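Local coordinates for uncharacterized protein (Bacteroides cellulosilyticus, PDB 5JVK) that probably hydrolyses O-glycosidic bonds in carbohydrates as a family 39 glycoside hydrolase of a gut symbiont, at residues 287-298 with 310-319; 461-471 with 491-499. All blocks are in the same frame, centred on the assembly; numbering follows the deposited sequence.

Contact 1: residues 287-298 with 310-319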
loop_
_atom_site.group_PDB
_atom_site.type_symbol
_atom_site.label_atom_id
_atom_site.label_comp_id
_atom_site.label_asym_id
_atom_site.label_seq_id
_atom_site.Cartn_x
_atom_site.Cartn_y
_atom_site.Cartn_z
ATOM N N ILE A 287 10.609 6.982 6.003
ATOM C CA ILE A 287 11.360 7.002 4.744
ATOM C C ILE A 287 10.425 6.775 3.553
ATOM O O ILE A 287 9.382 6.133 3.688
ATOM C CB ILE A 287 12.491 5.949 4.721
ATOM C CG1 ILE A 287 11.963 4.541 5.025
ATOM C CG2 ILE A 287 13.579 6.328 5.715
ATOM C CD1 ILE A 287 12.862 3.444 4.508
ATOM N N HIS A 288 10.818 7.300 2.394
ATOM C CA HIS A 288 10.105 7.105 1.131
ATOM C C HIS A 288 11.050 6.417 0.136
ATOM O O HIS A 288 11.466 7.033 -0.848
ATOM C CB HIS A 288 9.641 8.459 0.568
ATOM C CG HIS A 288 8.485 9.071 1.300
ATOM N ND1 HIS A 288 7.820 10.178 0.822
ATOM C CD2 HIS A 288 7.860 8.730 2.452
ATOM C CE1 HIS A 288 6.851 10.505 1.657
ATOM N NE2 HIS A 288 6.851 9.639 2.653
ATOM N N PRO A 289 11.401 5.140 0.382
ATOM C CA PRO A 289 12.465 4.497 -0.395
ATOM C C PRO A 289 11.997 4.008 -1.772
ATOM O O PRO A 289 11.895 2.804 -2.008
ATOM C CB PRO A 289 12.869 3.330 0.510
ATOM C CG PRO A 289 11.571 2.909 1.110
ATOM C CD PRO A 289 10.818 4.195 1.355
ATOM N N TYR A 290 11.724 4.945 -2.674
ATOM C CA TYR A 290 11.281 4.609 -4.026
ATOM C C TYR A 290 12.427 3.974 -4.812
ATOM O O TYR A 290 13.510 4.549 -4.903
ATOM C CB TYR A 290 10.770 5.850 -4.770
ATOM C CG TYR A 290 9.376 6.289 -4.374
ATOM C CD1 TYR A 290 8.257 5.745 -4.998
ATOM C CD2 TYR A 290 9.171 7.265 -3.393
ATOM C CE1 TYR A 290 6.975 6.147 -4.655
ATOM C CE2 TYR A 290 7.890 7.674 -3.045
ATOM C CZ TYR A 290 6.795 7.109 -3.680
ATOM O OH TYR A 290 5.514 7.492 -3.353
ATOM N N MET A 291 12.173 2.789 -5.369
ATOM C CA MET A 291 13.140 2.072 -6.201
ATOM C C MET A 291 12.683 1.942 -7.656
ATOM O O MET A 291 13.342 1.267 -8.450
ATOM C CB MET A 291 13.372 0.684 -5.616
ATOM C CG MET A 291 13.928 0.706 -4.203
ATOM S SD MET A 291 13.537 -0.801 -3.306
ATOM C CE MET A 291 13.886 -0.262 -1.633
ATOM N N ALA A 292 11.583 2.606 -8.015
ATOM C CA ALA A 292 10.998 2.477 -9.351
ATOM C C ALA A 292 11.890 3.121 -10.427
ATOM O O ALA A 292 12.452 4.191 -10.183
ATOM C CB ALA A 292 9.612 3.102 -9.382
ATOM N N PRO A 293 12.011 2.511 -11.611
ATOM C CA PRO A 293 11.228 1.351 -12.049
ATOM C C PRO A 293 11.871 -0.026 -11.788
ATOM O O PRO A 293 11.469 -1.009 -12.410
ATOM C CB PRO A 293 11.124 1.593 -13.555
ATOM C CG PRO A 293 12.446 2.198 -13.901
ATOM C CD PRO A 293 12.899 2.985 -12.689
ATOM N N ASN A 294 12.836 -0.106 -10.870
ATOM C CA ASN A 294 13.604 -1.340 -10.646
ATOM C C ASN A 294 12.883 -2.276 -9.682
ATOM O O ASN A 294 11.928 -1.877 -9.014
ATOM C CB ASN A 294 14.992 -1.017 -10.088
ATOM C CG ASN A 294 15.749 -0.033 -10.948
ATOM O OD1 ASN A 294 16.013 1.098 -10.535
ATOM N ND2 ASN A 294 16.085 -0.448 -12.157
ATOM N N THR A 295 13.364 -3.515 -9.600
ATOM C CA THR A 295 12.804 -4.504 -8.675
ATOM C C THR A 295 13.045 -4.086 -7.217
ATOM O O THR A 295 13.990 -3.348 -6.933
ATOM C CB THR A 295 13.430 -5.908 -8.854
ATOM O OG1 THR A 295 14.829 -5.864 -8.543
ATOM C CG2 THR A 295 13.234 -6.433 -10.268
ATOM N N PRO A 296 12.196 -4.562 -6.289
ATOM C CA PRO A 296 12.509 -4.401 -4.872
ATOM C C PRO A 296 13.636 -5.327 -4.402
ATOM O O PRO A 296 14.251 -5.053 -3.378
ATOM C CB PRO A 296 11.194 -4.765 -4.183
ATOM C CG PRO A 296 10.552 -5.731 -5.112
ATOM C CD PRO A 296 10.907 -5.251 -6.489
ATOM N N ASP A 297 13.888 -6.410 -5.137
ATOM C CA ASP A 297 14.959 -7.360 -4.818
ATOM C C ASP A 297 16.334 -6.709 -4.918
ATOM O O ASP A 297 17.117 -6.753 -3.965
ATOM C CB ASP A 297 14.923 -8.571 -5.763
ATOM C CG ASP A 297 13.598 -9.327 -5.720
ATOM O OD1 ASP A 297 13.600 -10.532 -5.384
ATOM O OD2 ASP A 297 12.558 -8.709 -6.037
ATOM N N PHE A 298 16.613 -6.112 -6.079
ATOM C CA PHE A 298 17.932 -5.543 -6.393
ATOM C C PHE A 298 17.996 -4.014 -6.421
ATOM O O PHE A 298 19.068 -3.449 -6.176
ATOM C CB PHE A 298 18.432 -6.083 -7.733
ATOM C CG PHE A 298 18.454 -7.584 -7.827
ATOM C CD1 PHE A 298 18.935 -8.372 -6.778
ATOM C CD2 PHE A 298 18.029 -8.218 -8.991
ATOM C CE1 PHE A 298 18.964 -9.756 -6.886
ATOM C CE2 PHE A 298 18.057 -9.601 -9.102
ATOM C CZ PHE A 298 18.523 -10.372 -8.048
ATOM N N VAL A 310 20.484 0.277 -2.936
ATOM C CA VAL A 310 19.197 0.635 -2.334
ATOM C C VAL A 310 18.138 -0.367 -2.784
ATOM O O VAL A 310 17.515 -0.193 -3.827
ATOM C CB VAL A 310 18.767 2.080 -2.685
ATOM C CG1 VAL A 310 17.429 2.427 -2.037
ATOM C CG2 VAL A 310 19.840 3.066 -2.247
ATOM N N ASN A 311 17.975 -1.426 -1.994
ATOM C CA ASN A 311 16.893 -2.402 -2.165
ATOM C C ASN A 311 16.364 -2.832 -0.801
ATOM O O ASN A 311 16.957 -2.492 0.218
ATOM C CB ASN A 311 17.346 -3.610 -3.002
ATOM C CG ASN A 311 18.669 -4.210 -2.543
ATOM O OD1 ASN A 311 18.830 -4.608 -1.388
ATOM N ND2 ASN A 311 19.616 -4.309 -3.468
ATOM N N ILE A 312 15.254 -3.567 -0.776
ATOM C CA ILE A 312 14.636 -3.977 0.493
ATOM C C ILE A 312 15.552 -4.885 1.331
ATOM O O ILE A 312 15.686 -4.654 2.529
ATOM C CB ILE A 312 13.231 -4.607 0.299
ATOM C CG1 ILE A 312 12.246 -3.538 -0.187
ATOM C CG2 ILE A 312 12.727 -5.233 1.598
ATOM C CD1 ILE A 312 10.873 -4.058 -0.556
ATOM N N PRO A 313 16.187 -5.904 0.717
ATOM C CA PRO A 313 17.091 -6.755 1.511
ATOM C C PRO A 313 18.322 -6.057 2.122
ATOM O O PRO A 313 18.875 -6.559 3.101
ATOM C CB PRO A 313 17.526 -7.831 0.511
ATOM C CG PRO A 313 16.426 -7.878 -0.491
ATOM C CD PRO A 313 15.978 -6.457 -0.634
ATOM N N THR A 314 18.744 -4.928 1.553
ATOM C CA THR A 314 19.843 -4.135 2.107
ATOM C C THR A 314 19.341 -3.064 3.066
ATOM O O THR A 314 19.879 -2.915 4.165
ATOM C CB THR A 314 20.649 -3.449 0.989
ATOM O OG1 THR A 314 21.133 -4.438 0.075
ATOM C CG2 THR A 314 21.830 -2.670 1.557
ATOM N N VAL A 315 18.325 -2.315 2.641
ATOM C CA VAL A 315 17.819 -1.165 3.402
ATOM C C VAL A 315 17.122 -1.568 4.713
ATOM O O VAL A 315 17.336 -0.920 5.742
ATOM C CB VAL A 315 16.872 -0.290 2.540
ATOM C CG1 VAL A 315 16.193 0.800 3.371
ATOM C CG2 VAL A 315 17.633 0.339 1.379
ATOM N N TRP A 316 16.301 -2.620 4.678
ATOM C CA TRP A 316 15.512 -3.011 5.858
ATOM C C TRP A 316 16.415 -3.393 7.052
ATOM O O TRP A 316 16.257 -2.816 8.130
ATOM C CB TRP A 316 14.472 -4.114 5.543
ATOM C CG TRP A 316 13.061 -3.628 5.194
ATOM C CD1 TRP A 316 11.890 -4.071 5.748
ATOM C CD2 TRP A 316 12.686 -2.635 4.222
ATOM N NE1 TRP A 316 10.818 -3.422 5.189
ATOM C CE2 TRP A 316 11.273 -2.539 4.249
ATOM C CE3 TRP A 316 13.400 -1.821 3.333
ATOM C CZ2 TRP A 316 10.562 -1.658 3.423
ATOM C CZ3 TRP A 316 12.689 -0.942 2.507
ATOM C CH2 TRP A 316 11.283 -0.872 2.562
ATOM N N PRO A 317 17.374 -4.333 6.865
ATOM C CA PRO A 317 18.324 -4.635 7.952
ATOM C C PRO A 317 19.231 -3.474 8.367
ATOM O O PRO A 317 19.607 -3.391 9.536
ATOM C CB PRO A 317 19.179 -5.771 7.373
ATOM C CG PRO A 317 18.331 -6.386 6.327
ATOM C CD PRO A 317 17.588 -5.232 5.717
ATOM N N TYR A 318 19.583 -2.603 7.421
ATOM C CA TYR A 318 20.442 -1.450 7.703
ATOM C C TYR A 318 19.783 -0.445 8.654
ATOM O O TYR A 318 20.423 0.014 9.595
ATOM C CB TYR A 318 20.885 -0.761 6.400
ATOM C CG TYR A 318 21.584 0.574 6.591
ATOM C CD1 TYR A 318 22.896 0.646 7.075
ATOM C CD2 TYR A 318 20.933 1.767 6.283
ATOM C CE1 TYR A 318 23.532 1.872 7.246
ATOM C CE2 TYR A 318 21.556 2.991 6.450
ATOM C CZ TYR A 318 22.852 3.046 6.930
ATOM O OH TYR A 318 23.450 4.281 7.088
ATOM N N LEU A 319 18.518 -0.109 8.416
ATOM C CA LEU A 319 17.802 0.837 9.285
ATOM C C LEU A 319 17.368 0.214 10.612
ATOM O O LEU A 319 17.180 0.929 11.598
ATOM C CB LEU A 319 16.595 1.434 8.560
ATOM C CG LEU A 319 16.915 2.206 7.280
ATOM C CD1 LEU A 319 15.627 2.711 6.659
ATOM C CD2 LEU A 319 17.880 3.357 7.521
#
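The backbones meet where Ile312 N, in the first turn of helix 312-325, donates to Pro296 O at 3.2 Å, in a line close to that of the carbonyl bond. Asn311 is the polar centre of the contact. Its CG sits between its own N and carbonyl carbon (chi1 49°), a torsion that places OD1 over the first turn, toward Thr314, and ND2 toward Phe298 O. ND2 gives Phe298 O a nearly straight bond of 2.9 Å (176°), lying in the asparagine's amide plane but rising above the carbonyl plane of Phe298. OD1 takes Thr314 N at 3.0 Å and Thr314 OG1 at 2.7 Å, so Asn311 is an N-cap that also ties the loop to the helix start; three bonds fix the rotation of its amide. Apolar groups fill the rest. Met291, extended beyond CG, lays CE 3.7 Å from Ile312 N and close to Ile312 CG1, a flexible thioether suiting a slot lined by backbone and aliphatic carbon. Pro289 crosses Trp316 at about a right angle, CG 4.1 Å from CH2, while Ile312 CG2, from the same helix, lies over one face of the indole, toward its rim. Farther along, Ile287 and Leu319 meet tip to tip, their CD1 atoms 3.6 Å apart. Strand 284-287 of the eight-stranded parallel barrel runs through this loop into helix 312-325. Pro289 and Trp316 both rest on Val338 of strand 335-341, Trp316 NE1 bonds to Ser364, and Ile312 packs on Leu363 of helix 350-366, whose Arg359 forms a salt bridge with Asp297.

Contact 2: residues 461-471 with 491-499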
loop_
_atom_site.group_PDB
_atom_site.type_symbol
_atom_site.label_atom_id
_atom_site.label_comp_id
_atom_site.label_asym_id
_atom_site.label_seq_id
_atom_site.Cartn_x
_atom_site.Cartn_y
_atom_site.Cartn_z
ATOM N N THR A 461 7.289 -30.224 2.882
ATOM C CA THR A 461 6.211 -30.952 3.545
ATOM C C THR A 461 5.793 -32.072 2.585
ATOM O O THR A 461 6.211 -32.080 1.419
ATOM C CB THR A 461 5.011 -30.013 3.827
ATOM O OG1 THR A 461 5.485 -28.716 4.222
ATOM C CG2 THR A 461 4.103 -30.569 4.926
ATOM N N ASP A 462 4.985 -33.019 3.062
ATOM C CA ASP A 462 4.407 -34.053 2.188
ATOM C C ASP A 462 3.516 -33.431 1.110
ATOM O O ASP A 462 2.918 -32.372 1.313
ATOM C CB ASP A 462 3.600 -35.084 2.990
ATOM C CG ASP A 462 4.462 -35.904 3.942
ATOM O OD1 ASP A 462 5.653 -36.148 3.641
ATOM O OD2 ASP A 462 3.938 -36.310 5.000
ATOM N N VAL A 463 3.427 -34.113 -0.027
ATOM C CA VAL A 463 2.773 -33.574 -1.224
ATOM C C VAL A 463 1.251 -33.437 -1.046
ATOM O O VAL A 463 0.655 -32.462 -1.507
ATOM C CB VAL A 463 3.123 -34.424 -2.470
ATOM C CG1 VAL A 463 2.328 -33.979 -3.693
ATOM C CG2 VAL A 463 4.620 -34.343 -2.755
ATOM N N ASP A 464 0.638 -34.409 -0.373
ATOM C CA ASP A 464 -0.796 -34.353 -0.042
ATOM C C ASP A 464 -1.183 -33.249 0.960
ATOM O O ASP A 464 -2.364 -32.927 1.077
ATOM C CB ASP A 464 -1.300 -35.722 0.453
ATOM C CG ASP A 464 -0.667 -36.157 1.776
ATOM O OD1 ASP A 464 0.494 -35.780 2.056
ATOM O OD2 ASP A 464 -1.334 -36.898 2.529
ATOM N N LYS A 465 -0.202 -32.683 1.674
ATOM C CA LYS A 465 -0.423 -31.535 2.573
ATOM C C LYS A 465 -0.086 -30.168 1.943
ATOM O O LYS A 465 0.097 -29.189 2.668
ATOM C CB LYS A 465 0.391 -31.714 3.863
ATOM C CG LYS A 465 0.049 -32.965 4.656
ATOM C CD LYS A 465 0.876 -33.050 5.931
ATOM C CE LYS A 465 0.670 -34.382 6.643
ATOM N NZ LYS A 465 1.591 -34.546 7.804
ATOM N N LEU A 466 -0.028 -30.089 0.610
ATOM C CA LEU A 466 0.318 -28.846 -0.083
ATOM C C LEU A 466 -0.711 -28.457 -1.144
ATOM O O LEU A 466 -1.218 -29.311 -1.875
ATOM C CB LEU A 466 1.706 -28.963 -0.725
ATOM C CG LEU A 466 2.907 -29.010 0.229
ATOM C CD1 LEU A 466 4.177 -29.352 -0.533
ATOM C CD2 LEU A 466 3.077 -27.698 0.981
ATOM N N ARG A 467 -1.018 -27.161 -1.202
ATOM C CA ARG A 467 -1.792 -26.557 -2.285
ATOM C C ARG A 467 -0.935 -25.489 -2.950
ATOM O O ARG A 467 -0.263 -24.729 -2.259
ATOM C CB ARG A 467 -3.067 -25.904 -1.752
ATOM C CG ARG A 467 -4.254 -26.836 -1.567
ATOM C CD ARG A 467 -5.544 -26.030 -1.464
ATOM N NE ARG A 467 -5.474 -25.026 -0.397
ATOM C CZ ARG A 467 -6.186 -23.895 -0.332
ATOM N NH1 ARG A 467 -7.063 -23.562 -1.284
ATOM N NH2 ARG A 467 -6.012 -23.072 0.703
ATOM N N LEU A 468 -0.974 -25.424 -4.279
ATOM C CA LEU A 468 -0.247 -24.410 -5.042
ATOM C C LEU A 468 -1.198 -23.308 -5.497
ATOM O O LEU A 468 -2.154 -23.581 -6.220
ATOM C CB LEU A 468 0.430 -25.047 -6.254
ATOM C CG LEU A 468 1.248 -24.143 -7.180
ATOM C CD1 LEU A 468 2.388 -23.471 -6.427
ATOM C CD2 LEU A 468 1.780 -24.950 -8.352
ATOM N N ILE A 469 -0.922 -22.075 -5.071
ATOM C CA ILE A 469 -1.703 -20.888 -5.442
ATOM C C ILE A 469 -0.785 -19.925 -6.196
ATOM O O ILE A 469 0.364 -19.738 -5.798
ATOM C CB ILE A 469 -2.263 -20.163 -4.187
ATOM C CG1 ILE A 469 -2.977 -21.144 -3.238
ATOM C CG2 ILE A 469 -3.192 -19.017 -4.582
ATOM C CD1 ILE A 469 -4.168 -21.871 -3.836
ATOM N N ASP A 470 -1.282 -19.322 -7.276
ATOM C CA ASP A 470 -0.510 -18.314 -8.028
ATOM C C ASP A 470 -0.764 -16.902 -7.461
ATOM O O ASP A 470 -1.489 -16.748 -6.479
ATOM C CB ASP A 470 -0.791 -18.416 -9.544
ATOM C CG ASP A 470 -2.178 -17.914 -9.947
ATOM O OD1 ASP A 470 -3.016 -17.620 -9.068
ATOM O OD2 ASP A 470 -2.433 -17.813 -11.166
ATOM N N TRP A 471 -0.180 -15.883 -8.092
ATOM C CA TRP A 471 -0.343 -14.469 -7.678
ATOM C C TRP A 471 -1.794 -13.967 -7.610
ATOM O O TRP A 471 -2.075 -12.936 -6.994
ATOM C CB TRP A 471 0.418 -13.558 -8.647
ATOM C CG TRP A 471 -0.269 -13.404 -9.981
ATOM C CD1 TRP A 471 -0.232 -14.274 -11.028
ATOM C CD2 TRP A 471 -1.115 -12.321 -10.389
ATOM N NE1 TRP A 471 -0.996 -13.798 -12.066
ATOM C CE2 TRP A 471 -1.551 -12.603 -11.699
ATOM C CE3 TRP A 471 -1.548 -11.142 -9.771
ATOM C CZ2 TRP A 471 -2.395 -11.743 -12.410
ATOM C CZ3 TRP A 471 -2.388 -10.288 -10.478
ATOM C CH2 TRP A 471 -2.802 -10.595 -11.784
ATOM N N ILE A 491 7.995 -13.489 -12.533
ATOM C CA ILE A 491 8.143 -12.291 -11.695
ATOM C C ILE A 491 7.046 -12.193 -10.624
ATOM O O ILE A 491 7.294 -11.680 -9.531
ATOM C CB ILE A 491 8.224 -10.981 -12.530
ATOM C CG1 ILE A 491 6.936 -10.716 -13.331
ATOM C CG2 ILE A 491 9.437 -11.016 -13.457
ATOM C CD1 ILE A 491 6.921 -9.371 -14.023
ATOM N N LEU A 492 5.854 -12.700 -10.942
ATOM C CA LEU A 492 4.725 -12.730 -10.016
ATOM C C LEU A 492 4.893 -13.884 -9.027
ATOM O O LEU A 492 5.005 -15.031 -9.452
ATOM C CB LEU A 492 3.423 -12.915 -10.788
ATOM C CG LEU A 492 3.079 -11.824 -11.813
ATOM C CD1 LEU A 492 2.238 -12.385 -12.952
ATOM C CD2 LEU A 492 2.384 -10.658 -11.125
ATOM N N PRO A 493 4.918 -13.595 -7.710
ATOM C CA PRO A 493 5.076 -14.701 -6.764
ATOM C C PRO A 493 3.934 -15.713 -6.780
ATOM O O PRO A 493 2.775 -15.341 -6.976
ATOM C CB PRO A 493 5.132 -13.998 -5.401
ATOM C CG PRO A 493 5.604 -12.627 -5.704
ATOM C CD PRO A 493 4.991 -12.287 -7.027
ATOM N N GLN A 494 4.288 -16.982 -6.588
ATOM C CA GLN A 494 3.320 -18.045 -6.343
ATOM C C GLN A 494 3.580 -18.598 -4.952
ATOM O O GLN A 494 4.631 -18.341 -4.363
ATOM C CB GLN A 494 3.411 -19.139 -7.410
ATOM C CG GLN A 494 4.662 -20.004 -7.360
ATOM C CD GLN A 494 4.875 -20.777 -8.643
ATOM O OE1 GLN A 494 4.706 -21.993 -8.676
ATOM N NE2 GLN A 494 5.240 -20.072 -9.709
ATOM N N TYR A 495 2.622 -19.366 -4.441
ATOM C CA TYR A 495 2.593 -19.756 -3.039
ATOM C C TYR A 495 2.244 -21.235 -2.858
ATOM O O TYR A 495 1.324 -21.740 -3.505
ATOM C CB TYR A 495 1.565 -18.902 -2.292
ATOM C CG TYR A 495 1.663 -17.416 -2.562
ATOM C CD1 TYR A 495 2.531 -16.609 -1.830
ATOM C CD2 TYR A 495 0.888 -16.817 -3.554
ATOM C CE1 TYR A 495 2.621 -15.246 -2.074
ATOM C CE2 TYR A 495 0.967 -15.455 -3.805
ATOM C CZ TYR A 495 1.838 -14.673 -3.065
ATOM O OH TYR A 495 1.923 -13.325 -3.313
ATOM N N LEU A 496 2.982 -21.913 -1.976
ATOM C CA LEU A 496 2.682 -23.283 -1.561
ATOM C C LEU A 496 2.149 -23.268 -0.131
ATOM O O LEU A 496 2.920 -23.129 0.816
ATOM C CB LEU A 496 3.932 -24.162 -1.637
ATOM C CG LEU A 496 4.438 -24.554 -3.027
ATOM C CD1 LEU A 496 5.869 -25.067 -2.945
ATOM C CD2 LEU A 496 3.533 -25.601 -3.661
ATOM N N VAL A 497 0.836 -23.416 0.014
ATOM C CA VAL A 497 0.171 -23.369 1.321
ATOM C C VAL A 497 0.203 -24.748 1.984
ATOM O O VAL A 497 0.099 -25.763 1.299
ATOM C CB VAL A 497 -1.290 -22.887 1.177
ATOM C CG1 VAL A 497 -1.988 -22.816 2.535
ATOM C CG2 VAL A 497 -1.327 -21.530 0.484
ATOM N N VAL A 498 0.344 -24.774 3.311
ATOM C CA VAL A 498 0.366 -26.020 4.091
ATOM C C VAL A 498 -1.049 -26.388 4.566
ATOM O O VAL A 498 -1.791 -25.526 5.040
ATOM C CB VAL A 498 1.329 -25.913 5.298
ATOM C CG1 VAL A 498 1.282 -27.175 6.159
ATOM C CG2 VAL A 498 2.753 -25.651 4.813
ATOM N N LYS A 499 -1.391 -27.676 4.440
ATOM C CA LYS A 499 -2.718 -28.228 4.789
ATOM C C LYS A 499 -3.881 -27.490 4.133
ATOM O O LYS A 499 -4.236 -27.779 2.993
ATOM C CB LYS A 499 -2.908 -28.295 6.308
ATOM C CG LYS A 499 -2.047 -29.364 6.960
ATOM C CD LYS A 499 -1.961 -29.202 8.468
ATOM C CE LYS A 499 -0.854 -30.074 9.045
ATOM N NZ LYS A 499 -0.696 -29.877 10.512
HETATM O O HOH W 1 0.052 -11.952 -5.083
HETATM O O HOH W 2 2.023 -16.475 -9.651
#
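Trp471 holds CG between its backbone N and carbonyl carbon (chi1 74°), and Leu492 keeps CG beside its own N (chi1 -60°); the two side chains therefore lie side by side, pointing the same way. Leu492 CD1 sits over the indole face, 3.7 Å from the centroid of the five-membered ring, a CH-pi contact in which a methyl of a branched side chain rests on a broad pi face. Both residues pack on Ile351, and Trp471 meets Tyr45 edge-to-face. With an alanine in place of Trp471, the Leu492 methyl is likely to lose the ring it rests on, and a gap to open beside Ile351. Water 1 accepts from Tyr495 OH and donates to Trp471 O, while Asp470 O lies at the edge of the tyrosine ring. Strands 466-469 and 494-498 form antiparallel hydrogen-bonded pairs (Arg467 with Val497, Ile469 with Tyr495), the straightest bond being Ile469 N to Tyr495 O at 2.8 Å (176°). Leu468 CD1 meets Leu496 CD2 at 3.7 Å on one face; on the other, Ile469 CG1 lies 4.1 Å from Val497 CG2, and Tyr495 and Val497 continue onto Leu414 of helix 403-415. The chemistry is thus a ladder of backbone bonds between two largely apolar faces, with Arg467 at the exposed margin of one, continued by water 2 where Trp471 N and Pro493 O are too poorly angled for a direct bond.

Contact 1 comes first along the chain and is complete before contact 2 begins; their centres lie 27 Å apart and their nearest atoms about 7 Å, so the two do not meet. The first belongs to the eight-stranded parallel barrel, the second to the antiparallel sheet formed by strands between residues 419 and 498, in which strand 494-498 lies between 439-447 and 466-469. Helix 350-366 stands between them and is packed on from both. Its Arg359, besides the salt bridge to contact 1, donates through NH1 to Ile491 O of contact 2, while Asp297 also reaches Lys430 and Trp446 of the sheet. Barrel and sheet are thereby joined through shared side chains.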